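Local coordinates for protein putative polyketide synthase (Streptomyces coelicolor, PDB 1U0M) that catalyses the iterative condensation of five malonyl-CoA units and the cyclisation of the resulting pentaketide to 1,3,6,8-tetrahydroxynaphthalene, a melanin precursor, at residues Ile24-Glu27 with Glu28-Glu31; Ala46-Leu49 with Ile50-Gly54; Cys173-Cys176 with Ser177-Tyr180; Leu190-Asn193 with Gly194-Asp198; Asp75-Lys78 with Val79-Arg82. All blocks are in the same frame, centred on the assembly; numbering follows the deposited sequence.

Interaction 1: Ile24-Glu27 with Glu28-Glu31; sequences ITME and ETLE
Thr25 and Glu28 grip each other in a local capping contact where strand 22-25 runs into helix 26-37. Thr25 occupies the N-cap. Its OG1 sits between the backbone N and the carbonyl carbon (chi1 66°), which turns the hydroxyl back toward the first turn, where it accepts from Glu28 N at 3.1 Å. Glu28 answers with an extended side chain whose OE2 lies 3.3 Å from Thr25 N, a weak bond, and also takes a weak hydrogen bond from Thr25 OG1. The exchange of side chain for backbone in both directions is a capping box, which satisfies an amide of the helix start that has no preceding turn to bond to. Regular helical bonding follows at once: Thr29 N reaches Thr25 O at 3.0 Å. Beside this polar knot, Ile24 CD1 approaches Thr29 OG1 at 3.6 Å, the two side chains crossing at about a right angle, and a water joins Thr29 OG1 to Ile24 O. On the outer side, Glu27 OE2 and Glu31 OE2 come within 3.8 Å, carboxylate planes 22° apart, a proximity of like charges that is probably eased by the weak, long ion pair from Glu31 to Arg35.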
# COMPACT_ATOMS: atom_id res chain seq x y z
N ILE A 24 -12.50 -1.71 -27.22
CA ILE A 24 -13.35 -2.87 -27.39
C ILE A 24 -14.78 -2.42 -27.09
O ILE A 24 -15.08 -1.86 -26.02
CB ILE A 24 -12.93 -4.08 -26.49
CG1 ILE A 24 -13.89 -5.25 -26.76
CG2 ILE A 24 -12.90 -3.68 -25.04
CD1 ILE A 24 -13.49 -6.56 -26.11
N THR A 25 -15.65 -2.64 -28.07
CA THR A 25 -17.06 -2.27 -27.98
C THR A 25 -17.89 -3.35 -27.30
O THR A 25 -17.45 -4.49 -27.11
CB THR A 25 -17.67 -2.07 -29.37
OG1 THR A 25 -17.70 -3.34 -30.04
CG2 THR A 25 -16.86 -1.07 -30.20
N MET A 26 -19.10 -2.97 -26.93
CA MET A 26 -20.05 -3.86 -26.29
C MET A 26 -20.28 -5.07 -27.19
O MET A 26 -20.23 -6.21 -26.75
CB MET A 26 -21.38 -3.13 -26.11
CG MET A 26 -22.55 -4.03 -25.76
SD MET A 26 -22.56 -4.38 -24.04
CE MET A 26 -21.34 -5.62 -23.93
N GLU A 27 -20.56 -4.78 -28.46
CA GLU A 27 -20.84 -5.80 -29.46
C GLU A 27 -19.71 -6.81 -29.54
O GLU A 27 -19.96 -8.01 -29.52
CB GLU A 27 -21.05 -5.15 -30.83
CG GLU A 27 -22.18 -5.81 -31.63
CD GLU A 27 -21.94 -5.81 -33.14
OE1 GLU A 27 -21.70 -4.73 -33.71
OE2 GLU A 27 -22.01 -6.91 -33.74
N GLU A 28 -18.48 -6.31 -29.63
CA GLU A 28 -17.31 -7.17 -29.71
C GLU A 28 -17.20 -8.07 -28.50
O GLU A 28 -16.90 -9.27 -28.63
CB GLU A 28 -16.03 -6.34 -29.81
CG GLU A 28 -15.89 -5.54 -31.09
CD GLU A 28 -14.84 -4.47 -30.95
OE1 GLU A 28 -13.72 -4.80 -30.49
OE2 GLU A 28 -15.12 -3.30 -31.29
N THR A 29 -17.43 -7.50 -27.33
CA THR A 29 -17.36 -8.25 -26.08
C THR A 29 -18.30 -9.44 -26.15
O THR A 29 -17.92 -10.56 -25.81
CB THR A 29 -17.75 -7.40 -24.85
OG1 THR A 29 -16.78 -6.36 -24.65
CG2 THR A 29 -17.79 -8.26 -23.60
N LEU A 30 -19.52 -9.19 -26.61
CA LEU A 30 -20.53 -10.24 -26.72
C LEU A 30 -20.09 -11.33 -27.69
O LEU A 30 -20.28 -12.51 -27.41
CB LEU A 30 -21.87 -9.66 -27.17
CG LEU A 30 -22.85 -9.27 -26.05
CD1 LEU A 30 -22.13 -8.50 -24.98
CD2 LEU A 30 -24.01 -8.45 -26.62
N GLU A 31 -19.52 -10.94 -28.82
CA GLU A 31 -19.06 -11.92 -29.81
C GLU A 31 -18.02 -12.86 -29.21
O GLU A 31 -18.18 -14.08 -29.24
CB GLU A 31 -18.43 -11.22 -31.02
CG GLU A 31 -19.34 -10.24 -31.71
CD GLU A 31 -18.64 -9.49 -32.83
OE1 GLU A 31 -18.13 -10.16 -33.76
OE2 GLU A 31 -18.60 -8.24 -32.78
O HOH W 1 -16.42 -3.48 -24.12

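Interaction 2: Ala46-Leu49 with Ile50-Gly54; sequences ALRL and IENTG
Arg48 and Asn52 lie one turn apart on the exposed side of helix 43-52, and their side chains meet at a slant rather than pairing. Arg48 CG stands anti to the backbone N (chi1 174°), which brings it 3.9 Å from Asn52 OD1. The bend at chi3 then turns the guanidinium, whose NH1 is 4.0 Å from Asn52 OD1. The guanidinium and amide planes stand 62° apart, and Leu49 CD1 lies 3.8 Å above one guanidinium face, toward its rim. Asn52 folds the other way, with CG beside its own backbone N (chi1 -78°), which lays this carbon 3.3 Å from Arg48 O. The same carbonyl takes the hydrogen bond from Asn52 N at 2.9 Å.

The buried side of the turn is apolar. Ile50 directs CG1 back along the helix, placing it 3.3 Å from Ala46 O, which itself accepts from Ile50 N. Ile50 packs against Met26 and Leu30 of helix 26-37, while Ala46 and Leu49 face Leu190 and Leu191 of helix 187-195. Toward the end Thr53 N reaches Leu49 O only weakly, at 3.3 Å, and bonds instead to Ile50 O, one residue closer. Gly54 then leaves helical angles with a positive phi, which favours glycine. Polar side chains outside and aliphatic ones inside mark an amphipathic surface helix, with a positive-phi glycine just after its C-terminal end.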
# COMPACT_ATOMS: atom_id res chain seq x y z
N ALA A 46 -25.07 -14.80 -18.89
CA ALA A 46 -23.84 -14.01 -18.88
C ALA A 46 -23.93 -12.85 -19.85
O ALA A 46 -23.70 -11.69 -19.49
CB ALA A 46 -22.65 -14.90 -19.23
N LEU A 47 -24.28 -13.16 -21.10
CA LEU A 47 -24.41 -12.14 -22.14
C LEU A 47 -25.42 -11.04 -21.80
O LEU A 47 -25.16 -9.86 -22.04
CB LEU A 47 -24.81 -12.81 -23.46
CG LEU A 47 -23.68 -13.29 -24.38
CD1 LEU A 47 -22.43 -13.61 -23.60
CD2 LEU A 47 -24.15 -14.49 -25.16
N ARG A 48 -26.57 -11.43 -21.24
CA ARG A 48 -27.61 -10.47 -20.88
C ARG A 48 -27.11 -9.50 -19.83
O ARG A 48 -27.28 -8.27 -19.95
CB ARG A 48 -28.86 -11.21 -20.35
CG ARG A 48 -29.97 -10.29 -19.81
CD ARG A 48 -31.29 -11.05 -19.57
NE ARG A 48 -31.18 -12.00 -18.47
CZ ARG A 48 -31.18 -11.65 -17.18
NH1 ARG A 48 -31.29 -10.38 -16.83
NH2 ARG A 48 -31.04 -12.57 -16.25
N LEU A 49 -26.50 -10.05 -18.79
CA LEU A 49 -25.94 -9.27 -17.68
C LEU A 49 -24.94 -8.25 -18.21
O LEU A 49 -24.99 -7.07 -17.87
CB LEU A 49 -25.26 -10.21 -16.69
CG LEU A 49 -26.17 -10.91 -15.66
CD1 LEU A 49 -27.37 -11.52 -16.35
CD2 LEU A 49 -25.38 -11.98 -14.92
N ILE A 50 -24.04 -8.72 -19.06
CA ILE A 50 -23.04 -7.83 -19.63
C ILE A 50 -23.72 -6.72 -20.42
O ILE A 50 -23.47 -5.54 -20.18
CB ILE A 50 -22.09 -8.61 -20.56
CG1 ILE A 50 -21.22 -9.56 -19.72
CG2 ILE A 50 -21.21 -7.64 -21.34
CD1 ILE A 50 -20.34 -10.46 -20.53
N GLU A 51 -24.60 -7.10 -21.33
CA GLU A 51 -25.27 -6.09 -22.13
C GLU A 51 -26.03 -5.05 -21.32
O GLU A 51 -25.99 -3.87 -21.65
CB GLU A 51 -26.21 -6.75 -23.14
CG GLU A 51 -26.53 -5.81 -24.28
CD GLU A 51 -27.10 -6.50 -25.50
OE1 GLU A 51 -27.04 -5.90 -26.59
OE2 GLU A 51 -27.61 -7.64 -25.37
N ASN A 52 -26.70 -5.48 -20.26
CA ASN A 52 -27.47 -4.57 -19.40
C ASN A 52 -26.59 -3.56 -18.71
O ASN A 52 -27.06 -2.51 -18.25
CB ASN A 52 -28.24 -5.35 -18.34
CG ASN A 52 -29.49 -5.99 -18.90
OD1 ASN A 52 -30.14 -6.77 -18.21
ND2 ASN A 52 -29.84 -5.67 -20.14
N THR A 53 -25.31 -3.89 -18.60
CA THR A 53 -24.35 -3.02 -17.96
C THR A 53 -24.26 -1.63 -18.62
O THR A 53 -23.91 -0.65 -17.96
CB THR A 53 -22.98 -3.73 -17.95
OG1 THR A 53 -22.69 -4.20 -16.62
CG2 THR A 53 -21.90 -2.82 -18.44
N GLY A 54 -24.61 -1.55 -19.90
CA GLY A 54 -24.56 -0.28 -20.60
C GLY A 54 -23.16 0.23 -20.93
O GLY A 54 -22.99 1.39 -21.31

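Interaction 3: Cys173-Cys176 with Ser177-Tyr180; sequences CEFC and SLCY
Phe175 and Leu178 touch round the tight turn that carries the chain off strand 167-175. Two backbone bonds make a short 3-10 segment: Leu178 N gives to Phe175 O at 2.9 Å, and Cys179 N to Cys176 O, also at 2.9 Å. Their donors stand above the carbonyl planes, by 44° and 54°. Tyr180 N adds a weak bond to Ser177 O. Leu178 CG lies beside its own backbone N (chi1 -72°), which points the branch back, and CD2 comes within 3.4 Å of Phe175 CB. Cutting this leucine back to an alanine would probably open a gap beside Phe175 CB.

The remaining polar groups find partners in other parts of the chain. Ser177 OG bonds to Asp198 OD2 on the next strand of the sheet, Tyr180 OH bonds to Arg36, and Tyr180 O accepts from Arg76. Glu174 is held by Ser314, Thr115 and Cys114. The side chain of Cys176 lies about 7 Å from that of the probable nucleophile Cys146. With Phe175 O, Cys176 O and, weakly, Ser177 O bonded, the chemistry is consistent with a turn held in a fixed shape near the probable active site.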
# COMPACT_ATOMS: atom_id res chain seq x y z
N CYS A 173 -3.30 4.24 -11.49
CA CYS A 173 -2.90 3.53 -12.70
C CYS A 173 -3.55 2.16 -12.68
O CYS A 173 -3.21 1.33 -11.85
CB CYS A 173 -1.38 3.40 -12.76
SG CYS A 173 -0.75 2.77 -14.31
N GLU A 174 -4.47 1.92 -13.60
CA GLU A 174 -5.17 0.64 -13.62
C GLU A 174 -5.25 -0.02 -15.00
O GLU A 174 -5.90 0.50 -15.92
CB GLU A 174 -6.57 0.82 -13.03
CG GLU A 174 -6.56 1.43 -11.62
CD GLU A 174 -6.12 0.45 -10.53
OE1 GLU A 174 -5.45 -0.56 -10.88
OE2 GLU A 174 -6.44 0.67 -9.34
N PHE A 175 -4.60 -1.17 -15.13
CA PHE A 175 -4.60 -1.94 -16.37
C PHE A 175 -5.33 -3.25 -16.07
O PHE A 175 -4.71 -4.33 -16.04
CB PHE A 175 -3.15 -2.23 -16.79
CG PHE A 175 -2.32 -1.01 -17.06
CD1 PHE A 175 -0.95 -1.00 -16.75
CD2 PHE A 175 -2.87 0.12 -17.66
CE1 PHE A 175 -0.16 0.12 -17.03
CE2 PHE A 175 -2.08 1.25 -17.94
CZ PHE A 175 -0.72 1.24 -17.63
N CYS A 176 -6.64 -3.15 -15.88
CA CYS A 176 -7.44 -4.33 -15.50
C CYS A 176 -7.37 -5.45 -16.52
O CYS A 176 -7.54 -6.61 -16.17
CB CYS A 176 -8.91 -3.94 -15.25
SG CYS A 176 -9.15 -2.67 -13.96
N SER A 177 -7.13 -5.11 -17.78
CA SER A 177 -7.03 -6.11 -18.82
C SER A 177 -5.89 -7.08 -18.54
O SER A 177 -5.89 -8.19 -19.04
CB SER A 177 -6.79 -5.44 -20.17
OG SER A 177 -5.55 -4.75 -20.17
N LEU A 178 -4.91 -6.65 -17.75
CA LEU A 178 -3.77 -7.50 -17.43
C LEU A 178 -4.09 -8.49 -16.32
O LEU A 178 -3.21 -9.19 -15.82
CB LEU A 178 -2.56 -6.65 -17.05
CG LEU A 178 -1.92 -5.92 -18.25
CD1 LEU A 178 -1.56 -6.94 -19.33
CD2 LEU A 178 -2.90 -4.91 -18.84
N CYS A 179 -5.35 -8.54 -15.92
CA CYS A 179 -5.79 -9.47 -14.90
C CYS A 179 -6.82 -10.40 -15.50
O CYS A 179 -7.53 -11.08 -14.78
CB CYS A 179 -6.36 -8.72 -13.70
SG CYS A 179 -5.09 -7.91 -12.68
N TYR A 180 -6.90 -10.43 -16.83
CA TYR A 180 -7.83 -11.33 -17.51
C TYR A 180 -7.33 -12.76 -17.34
O TYR A 180 -6.17 -13.05 -17.65
CB TYR A 180 -7.91 -10.98 -19.01
CG TYR A 180 -8.67 -12.01 -19.82
CD1 TYR A 180 -10.04 -12.25 -19.59
CD2 TYR A 180 -8.02 -12.78 -20.77
CE1 TYR A 180 -10.72 -13.24 -20.29
CE2 TYR A 180 -8.69 -13.77 -21.48
CZ TYR A 180 -10.03 -14.00 -21.23
OH TYR A 180 -10.67 -15.01 -21.90

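Interaction 4: Leu190-Asn193 with Gly194-Asp198; sequences LLCN and GLFGD
Cys192 and Phe196 meet where helix 187-195 unwinds, through both backbone and side chains. Hydrogen bonds come first. Cys192 O is gripped twice: Phe196 N approaches in the carbonyl plane at 3.3 Å and nearly straight (172°), whereas Leu195 N, at 3.1 Å, stands well above that plane. Gly194 N is likewise shared, strongly with Leu191 O at 2.7 Å and weakly with Leu190 O at 3.5 Å. The mixing of alpha-type (i to i+4) and 3-10-type (i to i+3) bonds is how the helix narrows before it ends.

The side-chain contact is a sulfur-aromatic one. Cys192 SG touches the ring of Phe196 at its edge, 3.7 Å from CE1 and 78° off the ring normal, and CB lies at 3.8 Å from the same carbon. Phe196 CG sits beside its own backbone N (chi1 -64°), which swings the ring back along the helix end; Cys192 O lies in the ring plane, 3.3 Å from CD1. The Leu-Phe-Gly-Asp run resembles the segment that in chalcone synthases carries a gatekeeper phenylalanine, and Phe196 probably has that place: its side chain is about 4 Å from that of the probable nucleophile Cys146, and its ring meets that of Phe241. Replacing this phenylalanine by an alanine is likely to leave Cys192 SG without its aromatic neighbour and to open a gap near Cys146.

Polar partners fix the flanks. Arg58 bonds to both Asn193 O and Phe196 O, while Asp198 OD2 accepts from Val61 N. A glycerol, probably from crystallisation, bonds to Asn193 OD1.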
# COMPACT_ATOMS: atom_id res chain seq x y z
N LEU A 190 -17.14 -13.98 -16.12
CA LEU A 190 -17.62 -13.54 -17.42
C LEU A 190 -18.15 -12.11 -17.35
O LEU A 190 -17.90 -11.30 -18.25
CB LEU A 190 -18.71 -14.48 -17.90
CG LEU A 190 -18.24 -15.77 -18.58
CD1 LEU A 190 -17.22 -16.48 -17.74
CD2 LEU A 190 -19.45 -16.63 -18.83
N LEU A 191 -18.89 -11.80 -16.30
CA LEU A 191 -19.43 -10.47 -16.12
C LEU A 191 -18.27 -9.50 -16.10
O LEU A 191 -18.18 -8.61 -16.94
CB LEU A 191 -20.17 -10.38 -14.79
CG LEU A 191 -21.68 -10.23 -14.86
CD1 LEU A 191 -22.03 -8.92 -15.55
CD2 LEU A 191 -22.27 -11.43 -15.61
N CYS A 192 -17.38 -9.70 -15.14
CA CYS A 192 -16.21 -8.85 -14.95
C CYS A 192 -15.42 -8.64 -16.23
O CYS A 192 -14.91 -7.55 -16.46
CB CYS A 192 -15.32 -9.42 -13.85
SG CYS A 192 -16.03 -9.25 -12.18
N ASN A 193 -15.32 -9.67 -17.06
CA ASN A 193 -14.59 -9.53 -18.30
C ASN A 193 -15.25 -8.56 -19.29
O ASN A 193 -14.61 -8.12 -20.25
CB ASN A 193 -14.40 -10.90 -18.97
CG ASN A 193 -13.52 -11.83 -18.14
OD1 ASN A 193 -12.87 -11.41 -17.17
ND2 ASN A 193 -13.49 -13.10 -18.52
N GLY A 194 -16.52 -8.21 -19.07
CA GLY A 194 -17.18 -7.28 -19.97
C GLY A 194 -17.30 -5.88 -19.37
O GLY A 194 -17.73 -4.93 -20.02
N LEU A 195 -16.85 -5.76 -18.12
CA LEU A 195 -16.95 -4.53 -17.34
C LEU A 195 -15.69 -3.68 -17.09
O LEU A 195 -15.72 -2.46 -17.22
CB LEU A 195 -17.60 -4.89 -16.00
CG LEU A 195 -17.88 -3.85 -14.94
CD1 LEU A 195 -18.69 -2.71 -15.54
CD2 LEU A 195 -18.64 -4.52 -13.80
N PHE A 196 -14.59 -4.32 -16.69
CA PHE A 196 -13.38 -3.57 -16.38
C PHE A 196 -12.55 -3.14 -17.57
O PHE A 196 -12.47 -3.85 -18.56
CB PHE A 196 -12.49 -4.36 -15.43
CG PHE A 196 -13.11 -4.60 -14.10
CD1 PHE A 196 -13.99 -5.66 -13.91
CD2 PHE A 196 -12.83 -3.75 -13.03
CE1 PHE A 196 -14.61 -5.87 -12.68
CE2 PHE A 196 -13.45 -3.95 -11.79
CZ PHE A 196 -14.34 -5.01 -11.61
N GLY A 197 -11.94 -1.96 -17.45
CA GLY A 197 -11.10 -1.42 -18.52
C GLY A 197 -9.79 -0.87 -17.97
O GLY A 197 -9.49 -1.00 -16.77
N ASP A 198 -8.98 -0.28 -18.85
CA ASP A 198 -7.71 0.30 -18.43
C ASP A 198 -7.78 1.84 -18.48
O ASP A 198 -8.32 2.43 -19.41
CB ASP A 198 -6.56 -0.18 -19.32
CG ASP A 198 -6.45 -1.70 -19.37
OD1 ASP A 198 -6.96 -2.42 -18.49
OD2 ASP A 198 -5.81 -2.18 -20.32

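Interaction 5: Asp75-Lys78 with Val79-Arg82; sequences DRNK and VYER
Asn77 and Tyr80 turn toward the inner face of the long helix 73-99, and Lys78 and Glu81 toward its outer side, so that one turn presents two chemistries. Tyr80 rises with CG anti to the backbone N (chi1 171°); its CB rests 3.2 Å from Asn77 O, and that oxygen lies at the ring edge, near its plane. Asn77 OD1 comes no nearer to the ring than 4.4 Å, at Tyr80 CD1, a loose approach, for the amide spends its bonding outside the turn: ND2 gives to Phe117 O. Tyr80 OH bonds to Ser113.

Val79 packs against the preceding turn. Its CG2 is turned back to 3.2 Å from Asp75 O, the acceptor of the bond from Val79 N at 2.9 Å, and its CB lies 3.3 Å from Arg76 O. On the outer face, Glu81 CG takes the crowded position between N and carbonyl carbon (chi1 61°), which sets it 3.4 Å from Lys78 O. Lys78 curls through three bends toward the start of the turn, where NZ forms a long salt bridge with Asp75 OD1 at 4.0 Å. Arg82 N closes the segment on Lys78 O at 3.1 Å.

Asn77 also packs on Val234 of the second subunit. The chemistry thus divides by face. On the outer side Lys78 and Glu81 have weak, long ion pairs with Glu74 and Lys85, which would probably hold their groups only loosely; the inward polar ends of Asn77 and Tyr80 have defined partners that are likely to fix how the helix is rotated against its neighbours.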
# COMPACT_ATOMS: atom_id res chain seq x y z
N ASP A 75 5.35 -12.27 -17.49
CA ASP A 75 5.28 -11.43 -18.69
C ASP A 75 4.17 -10.37 -18.58
O ASP A 75 4.35 -9.23 -18.98
CB ASP A 75 5.07 -12.29 -19.95
CG ASP A 75 6.36 -12.99 -20.41
OD1 ASP A 75 7.40 -12.84 -19.72
OD2 ASP A 75 6.33 -13.70 -21.45
N ARG A 76 3.03 -10.76 -18.02
CA ARG A 76 1.91 -9.84 -17.83
C ARG A 76 2.41 -8.67 -16.98
O ARG A 76 2.24 -7.51 -17.33
CB ARG A 76 0.76 -10.55 -17.09
CG ARG A 76 -0.63 -10.43 -17.73
CD ARG A 76 -0.80 -11.45 -18.82
NE ARG A 76 -2.12 -11.55 -19.44
CZ ARG A 76 -3.26 -11.89 -18.82
NH1 ARG A 76 -3.27 -12.16 -17.52
NH2 ARG A 76 -4.37 -12.04 -19.52
N ASN A 77 3.05 -8.97 -15.86
CA ASN A 77 3.53 -7.90 -14.99
C ASN A 77 4.61 -7.05 -15.65
O ASN A 77 4.77 -5.87 -15.32
CB ASN A 77 4.03 -8.48 -13.67
CG ASN A 77 3.86 -7.53 -12.52
OD1 ASN A 77 2.73 -7.25 -12.09
ND2 ASN A 77 4.96 -7.00 -12.01
N LYS A 78 5.36 -7.65 -16.58
CA LYS A 78 6.38 -6.91 -17.32
C LYS A 78 5.62 -5.88 -18.17
O LYS A 78 5.98 -4.71 -18.22
CB LYS A 78 7.18 -7.84 -18.24
CG LYS A 78 8.65 -8.01 -17.85
CD LYS A 78 8.81 -9.04 -16.75
CE LYS A 78 8.92 -10.43 -17.33
NZ LYS A 78 10.25 -10.68 -17.97
N VAL A 79 4.55 -6.32 -18.83
CA VAL A 79 3.76 -5.39 -19.64
C VAL A 79 3.24 -4.26 -18.76
O VAL A 79 3.21 -3.10 -19.17
CB VAL A 79 2.56 -6.07 -20.28
CG1 VAL A 79 1.78 -5.06 -21.09
CG2 VAL A 79 3.03 -7.23 -21.12
N TYR A 80 2.85 -4.60 -17.53
CA TYR A 80 2.33 -3.63 -16.59
C TYR A 80 3.31 -2.49 -16.35
O TYR A 80 2.93 -1.34 -16.52
CB TYR A 80 1.94 -4.31 -15.26
CG TYR A 80 1.59 -3.35 -14.14
CD1 TYR A 80 2.53 -3.03 -13.16
CD2 TYR A 80 0.35 -2.71 -14.09
CE1 TYR A 80 2.24 -2.08 -12.17
CE2 TYR A 80 0.05 -1.77 -13.11
CZ TYR A 80 1.01 -1.46 -12.15
OH TYR A 80 0.73 -0.51 -11.18
N GLU A 81 4.56 -2.79 -15.99
CA GLU A 81 5.50 -1.70 -15.74
C GLU A 81 5.92 -0.94 -16.98
O GLU A 81 6.12 0.27 -16.92
CB GLU A 81 6.75 -2.18 -14.97
CG GLU A 81 7.61 -3.23 -15.62
CD GLU A 81 8.99 -3.34 -14.97
OE1 GLU A 81 9.69 -4.36 -15.21
OE2 GLU A 81 9.38 -2.42 -14.23
N ARG A 82 6.05 -1.62 -18.11
CA ARG A 82 6.42 -0.93 -19.34
C ARG A 82 5.35 0.09 -19.73
O ARG A 82 5.66 1.25 -20.04
CB ARG A 82 6.58 -1.90 -20.50
CG ARG A 82 6.89 -1.22 -21.84
CD ARG A 82 6.67 -2.16 -23.02
NE ARG A 82 5.26 -2.40 -23.31
CZ ARG A 82 4.77 -3.55 -23.74
NH1 ARG A 82 5.58 -4.58 -23.93
NH2 ARG A 82 3.47 -3.68 -24.01

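Along the chain the order is interaction 1, interaction 2, interaction 5, interaction 3, interaction 4, all within the N-terminal half of the thiolase fold. Interactions 1, 2 and 4 form a packed triangle, centres about 11 Å apart, in which helices 26-37, 43-52 and 187-195 touch one another. Interaction 3, leaving strand 167-175 of the large mixed sheet, is about 10 Å from interaction 4, joined to it by Ser177 and Asp198, and about 10 Å from interaction 5 on helix 73-99, joined by Tyr180 and Arg76. Interactions 2 and 5 are farthest apart, about 30 Å between centres. Interactions 3 and 4 thus link outer helices to the surroundings of Cys146.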